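Telomeric DNA-binding factor trf1 (Schizosaccharomyces pombe, PDB 6K5S) probably binds telomeric or related DNA repeats, with the all-helical domain described here pairing two copies of the protein. Local coordinates at residues Arg6-Ile20 and Val49-Thr61. Numbering follows the deposited sequence.
Sequences RTSLIPTLGNLSNII and VMNMFRMVKDIYT
Tyr60 and Phe53 are the two aromatic bumps that helix 41-60 pushes against residues 6-20, each into its own hollow. The Tyr60 ring lies between two aliphatic groups: Leu13 CD2 stands 3.7 Å from the ring centroid, only 5° off the normal, while Arg6 CG covers the opposite face nearer the rim. Leu9 CB meets the ring edge. Two turns earlier Phe53 is a knob among Leu13, Leu16, Ser17 and Ile20; with CG anti to the backbone N, its ring lies beneath Ile20 CD1, which comes within 3.3 Å of Phe53 CG. Reciprocally, Leu16 fills a hole made by Val49, Met52, Phe53 and Val56, its CD1 lying 3.8 Å from Val56 CG1. Such mutual knobs-into-holes packing fits the segments 10-20 and 49-60 of their helices, whose axes come within 9.9 Å at 139° between their directions. Helix 76-94 also touches Phe53, and Leu9 and Leu16 pack on the second subunit, so the buried pair lies between that helix and the dimer interface, consistent with the dimerising helical domain of TRF-family proteins.

Polar bonds close the Tyr60 end. Tyr60 OH donates to a lone pair of Arg6 O (2.6 Å), in the carbonyl plane. The Arg6 chain, extended from CG to NE, runs past Ile59 in the opposite sense, and its NE donates to Ile59 O at 2.8 Å with an N-H...O angle of 160°. Water 1 bridges Arg6 NH2 and Asp58 O. Directional bonds thus fix the tyrosine end of an apolar seam, with the arginine's charge probably favourable beside carbonyls at the helix C-terminus.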
loop_
_atom_site.group_PDB
_atom_site.type_symbol
_atom_site.label_atom_id
_atom_site.label_comp_id
_atom_site.label_asym_id
_atom_site.label_seq_id
_atom_site.Cartn_x
_atom_site.Cartn_y
_atom_site.Cartn_z
ATOM N N ARG A 6 -5.879 -5.250 9.390
ATOM C CA ARG A 6 -4.710 -6.109 9.307
ATOM C C ARG A 6 -5.003 -7.327 8.433
ATOM O O ARG A 6 -4.162 -7.741 7.625
ATOM C CB ARG A 6 -4.249 -6.502 10.716
ATOM C CG ARG A 6 -3.675 -5.368 11.535
ATOM C CD ARG A 6 -3.462 -5.823 12.993
ATOM N NE ARG A 6 -2.799 -4.796 13.779
ATOM C CZ ARG A 6 -2.891 -4.688 15.103
ATOM N NH1 ARG A 6 -3.630 -5.547 15.797
ATOM N NH2 ARG A 6 -2.249 -3.711 15.721
ATOM N N THR A 7 -6.214 -7.890 8.539
ATOM C CA THR A 7 -6.600 -8.981 7.645
ATOM C C THR A 7 -6.601 -8.530 6.185
ATOM O O THR A 7 -6.042 -9.209 5.312
ATOM C CB THR A 7 -7.990 -9.528 8.020
ATOM O OG1 THR A 7 -7.983 -9.954 9.383
ATOM C CG2 THR A 7 -8.336 -10.695 7.162
ATOM N N SER A 8 -7.257 -7.406 5.891
ATOM C CA SER A 8 -7.488 -7.062 4.493
ATOM C C SER A 8 -6.240 -6.547 3.795
ATOM O O SER A 8 -6.147 -6.681 2.571
ATOM C CB SER A 8 -8.630 -6.049 4.360
ATOM O OG SER A 8 -8.418 -4.893 5.133
ATOM N N LEU A 9 -5.259 -6.018 4.542
ATOM C CA LEU A 9 -4.085 -5.392 3.945
ATOM C C LEU A 9 -2.934 -6.351 3.692
ATOM O O LEU A 9 -1.863 -5.899 3.260
ATOM C CB LEU A 9 -3.593 -4.242 4.826
ATOM C CG LEU A 9 -4.522 -3.029 4.688
ATOM C CD1 LEU A 9 -4.285 -2.036 5.769
ATOM C CD2 LEU A 9 -4.337 -2.372 3.312
ATOM N N ILE A 10 -3.119 -7.650 3.960
ATOM C CA ILE A 10 -2.015 -8.588 3.804
ATOM C C ILE A 10 -1.431 -8.531 2.391
ATOM O O ILE A 10 -0.208 -8.464 2.275
ATOM C CB ILE A 10 -2.455 -9.999 4.236
ATOM C CG1 ILE A 10 -2.444 -10.117 5.775
ATOM C CG2 ILE A 10 -1.606 -11.058 3.548
ATOM C CD1 ILE A 10 -1.065 -10.155 6.434
ATOM N N PRO A 11 -2.221 -8.474 1.310
ATOM C CA PRO A 11 -1.585 -8.347 -0.026
ATOM C C PRO A 11 -0.691 -7.118 -0.181
ATOM O O PRO A 11 0.362 -7.206 -0.824
ATOM C CB PRO A 11 -2.791 -8.315 -0.969
ATOM C CG PRO A 11 -3.819 -9.162 -0.261
ATOM C CD PRO A 11 -3.662 -8.773 1.196
ATOM N N THR A 12 -1.062 -5.982 0.400
ATOM C CA THR A 12 -0.218 -4.786 0.333
ATOM C C THR A 12 1.057 -4.968 1.154
ATOM O O THR A 12 2.168 -4.693 0.678
ATOM C CB THR A 12 -0.999 -3.560 0.840
ATOM O OG1 THR A 12 -2.049 -3.211 -0.081
ATOM C CG2 THR A 12 -0.062 -2.367 1.024
ATOM N N LEU A 13 0.909 -5.413 2.411
ATOM C CA LEU A 13 2.061 -5.735 3.235
ATOM C C LEU A 13 3.024 -6.636 2.475
ATOM O O LEU A 13 4.221 -6.367 2.425
ATOM C CB LEU A 13 1.615 -6.413 4.544
ATOM C CG LEU A 13 2.771 -6.665 5.527
ATOM C CD1 LEU A 13 3.420 -5.348 5.945
ATOM C CD2 LEU A 13 2.275 -7.406 6.780
ATOM N N GLY A 14 2.498 -7.695 1.852
ATOM C CA GLY A 14 3.351 -8.613 1.114
ATOM C C GLY A 14 4.003 -7.983 -0.106
ATOM O O GLY A 14 5.196 -8.188 -0.360
ATOM N N ASN A 15 3.233 -7.213 -0.884
ATOM C CA ASN A 15 3.779 -6.622 -2.104
ATOM C C ASN A 15 4.891 -5.618 -1.779
ATOM O O ASN A 15 5.981 -5.651 -2.367
ATOM C CB ASN A 15 2.641 -5.956 -2.869
ATOM C CG ASN A 15 3.079 -5.342 -4.179
ATOM O OD1 ASN A 15 3.805 -5.948 -4.981
ATOM N ND2 ASN A 15 2.575 -4.159 -4.441
ATOM N N LEU A 16 4.641 -4.737 -0.824
ATOM C CA LEU A 16 5.648 -3.741 -0.469
ATOM C C LEU A 16 6.874 -4.401 0.134
ATOM O O LEU A 16 7.999 -3.957 -0.109
ATOM C CB LEU A 16 5.050 -2.701 0.498
ATOM C CG LEU A 16 3.876 -1.870 -0.046
ATOM C CD1 LEU A 16 3.249 -0.985 1.065
ATOM C CD2 LEU A 16 4.338 -1.010 -1.193
ATOM N N SER A 17 6.676 -5.455 0.936
ATOM C CA SER A 17 7.809 -6.146 1.538
ATOM C C SER A 17 8.667 -6.778 0.461
ATOM O O SER A 17 9.895 -6.695 0.508
ATOM C CB SER A 17 7.320 -7.224 2.514
ATOM O OG SER A 17 6.551 -6.670 3.583
ATOM N N ASN A 18 8.021 -7.407 -0.519
ATOM C CA ASN A 18 8.737 -8.038 -1.624
ATOM C C ASN A 18 9.545 -7.009 -2.417
ATOM O O ASN A 18 10.702 -7.252 -2.772
ATOM C CB ASN A 18 7.741 -8.765 -2.532
ATOM C CG ASN A 18 7.141 -10.048 -1.889
ATOM O OD1 ASN A 18 7.715 -10.649 -0.981
ATOM N ND2 ASN A 18 6.009 -10.487 -2.418
ATOM N N ILE A 19 8.958 -5.855 -2.701
ATOM C CA ILE A 19 9.689 -4.836 -3.448
ATOM C C ILE A 19 10.916 -4.377 -2.658
ATOM O O ILE A 19 12.022 -4.257 -3.198
ATOM C CB ILE A 19 8.755 -3.666 -3.800
ATOM C CG1 ILE A 19 7.693 -4.133 -4.809
ATOM C CG2 ILE A 19 9.547 -2.484 -4.309
ATOM C CD1 ILE A 19 6.528 -3.141 -4.997
ATOM N N ILE A 20 10.736 -4.125 -1.358
ATOM C CA ILE A 20 11.855 -3.675 -0.537
ATOM C C ILE A 20 12.956 -4.736 -0.501
ATOM O O ILE A 20 14.149 -4.429 -0.646
ATOM C CB ILE A 20 11.344 -3.314 0.873
ATOM C CG1 ILE A 20 10.401 -2.127 0.781
ATOM C CG2 ILE A 20 12.512 -3.075 1.850
ATOM C CD1 ILE A 20 9.591 -1.920 2.038
ATOM N N VAL A 49 7.842 3.833 -2.235
ATOM C CA VAL A 49 7.595 2.504 -1.669
ATOM C C VAL A 49 7.813 2.519 -0.159
ATOM O O VAL A 49 6.991 1.994 0.606
ATOM C CB VAL A 49 8.484 1.457 -2.360
ATOM C CG1 VAL A 49 8.459 0.151 -1.594
ATOM C CG2 VAL A 49 7.990 1.249 -3.798
ATOM N N MET A 50 8.908 3.134 0.299
ATOM C CA MET A 50 9.174 3.161 1.742
ATOM C C MET A 50 8.121 3.953 2.501
ATOM O O MET A 50 7.766 3.595 3.634
ATOM C CB MET A 50 10.560 3.734 2.042
ATOM C CG MET A 50 11.684 2.721 1.802
ATOM S SD MET A 50 11.626 1.145 2.721
ATOM C CE MET A 50 11.260 1.719 4.378
ATOM N N ASN A 51 7.628 5.046 1.910
ATOM C CA ASN A 51 6.582 5.831 2.565
ATOM C C ASN A 51 5.293 5.034 2.697
ATOM O O ASN A 51 4.600 5.118 3.721
ATOM C CB ASN A 51 6.321 7.124 1.795
ATOM C CG ASN A 51 7.428 8.146 1.991
ATOM O OD1 ASN A 51 8.240 8.024 2.908
ATOM N ND2 ASN A 51 7.457 9.164 1.134
ATOM N N MET A 52 4.940 4.263 1.669
ATOM C CA MET A 52 3.765 3.407 1.806
ATOM C C MET A 52 4.039 2.302 2.815
ATOM O O MET A 52 3.157 1.956 3.611
ATOM C CB MET A 52 3.345 2.825 0.451
ATOM C CG MET A 52 2.505 3.805 -0.452
ATOM S SD MET A 52 2.140 3.118 -2.109
ATOM C CE MET A 52 3.793 2.894 -2.669
ATOM N N PHE A 53 5.262 1.770 2.823
ATOM C CA PHE A 53 5.582 0.675 3.732
ATOM C C PHE A 53 5.495 1.135 5.182
ATOM O O PHE A 53 4.890 0.465 6.020
ATOM C CB PHE A 53 6.959 0.100 3.430
ATOM C CG PHE A 53 7.284 -1.146 4.224
ATOM C CD1 PHE A 53 6.566 -2.321 4.017
ATOM C CD2 PHE A 53 8.291 -1.142 5.172
ATOM C CE1 PHE A 53 6.867 -3.470 4.741
ATOM C CE2 PHE A 53 8.587 -2.272 5.903
ATOM C CZ PHE A 53 7.868 -3.447 5.682
ATOM N N ARG A 54 6.052 2.309 5.481
ATOM C CA ARG A 54 5.929 2.862 6.823
ATOM C C ARG A 54 4.468 2.976 7.265
ATOM O O ARG A 54 4.134 2.657 8.413
ATOM C CB ARG A 54 6.625 4.223 6.884
ATOM C CG ARG A 54 8.111 4.159 7.119
ATOM C CD ARG A 54 8.773 5.576 7.070
ATOM N NE ARG A 54 10.121 5.460 6.529
ATOM C CZ ARG A 54 10.558 5.969 5.373
ATOM N NH1 ARG A 54 9.773 6.710 4.594
ATOM N NH2 ARG A 54 11.814 5.747 5.010
ATOM N N MET A 55 3.580 3.415 6.370
ATOM C CA MET A 55 2.167 3.528 6.727
ATOM C C MET A 55 1.550 2.160 6.989
ATOM O O MET A 55 0.812 1.989 7.964
ATOM C CB MET A 55 1.369 4.242 5.624
ATOM C CG MET A 55 1.715 5.714 5.378
ATOM S SD MET A 55 0.418 6.405 4.318
ATOM C CE MET A 55 -0.973 5.858 5.321
ATOM N N VAL A 56 1.825 1.174 6.124
ATOM C CA VAL A 56 1.208 -0.138 6.317
ATOM C C VAL A 56 1.792 -0.818 7.552
ATOM O O VAL A 56 1.063 -1.455 8.315
ATOM C CB VAL A 56 1.338 -1.013 5.054
ATOM C CG1 VAL A 56 2.731 -1.456 4.826
ATOM C CG2 VAL A 56 0.441 -2.264 5.160
ATOM N N LYS A 57 3.102 -0.668 7.785
ATOM C CA LYS A 57 3.736 -1.293 8.948
ATOM C C LYS A 57 3.080 -0.820 10.241
ATOM O O LYS A 57 2.890 -1.604 11.176
ATOM C CB LYS A 57 5.235 -0.968 8.970
ATOM C CG LYS A 57 6.046 -1.544 10.148
ATOM C CD LYS A 57 7.461 -0.929 10.196
ATOM C CE LYS A 57 8.267 -1.354 11.407
ATOM N NZ LYS A 57 7.765 -0.735 12.668
ATOM N N ASP A 58 2.732 0.468 10.305
ATOM C CA ASP A 58 2.112 1.015 11.512
ATOM C C ASP A 58 0.745 0.396 11.778
ATOM O O ASP A 58 0.311 0.332 12.934
ATOM C CB ASP A 58 2.008 2.527 11.391
ATOM C CG ASP A 58 3.322 3.213 11.656
ATOM O OD1 ASP A 58 4.254 2.547 12.180
ATOM O OD2 ASP A 58 3.417 4.421 11.350
ATOM N N ILE A 59 0.069 -0.082 10.733
ATOM C CA ILE A 59 -1.177 -0.821 10.918
ATOM C C ILE A 59 -0.927 -2.144 11.629
ATOM O O ILE A 59 -1.770 -2.609 12.409
ATOM C CB ILE A 59 -1.872 -1.018 9.557
ATOM C CG1 ILE A 59 -2.514 0.296 9.133
ATOM C CG2 ILE A 59 -2.917 -2.131 9.613
ATOM C CD1 ILE A 59 -2.443 0.579 7.679
ATOM N N TYR A 60 0.229 -2.761 11.401
ATOM C CA TYR A 60 0.506 -4.082 11.950
ATOM C C TYR A 60 1.252 -4.060 13.266
ATOM O O TYR A 60 1.148 -5.022 14.033
ATOM C CB TYR A 60 1.315 -4.913 10.945
ATOM C CG TYR A 60 0.447 -5.354 9.811
ATOM C CD1 TYR A 60 0.232 -4.521 8.713
ATOM C CD2 TYR A 60 -0.219 -6.562 9.870
ATOM C CE1 TYR A 60 -0.598 -4.901 7.691
ATOM C CE2 TYR A 60 -1.057 -6.966 8.847
ATOM C CZ TYR A 60 -1.236 -6.129 7.756
ATOM O OH TYR A 60 -2.061 -6.537 6.752
ATOM N N THR A 61 2.051 -3.028 13.536
ATOM C CA THR A 61 2.807 -3.031 14.774
ATOM C C THR A 61 3.058 -1.605 15.249
ATOM O O THR A 61 3.254 -0.689 14.447
ATOM C CB THR A 61 4.140 -3.791 14.619
ATOM O OG1 THR A 61 4.766 -3.914 15.898
ATOM C CG2 THR A 61 5.087 -3.066 13.686
HETATM O O HOH W 1 -0.397 -1.328 15.243
#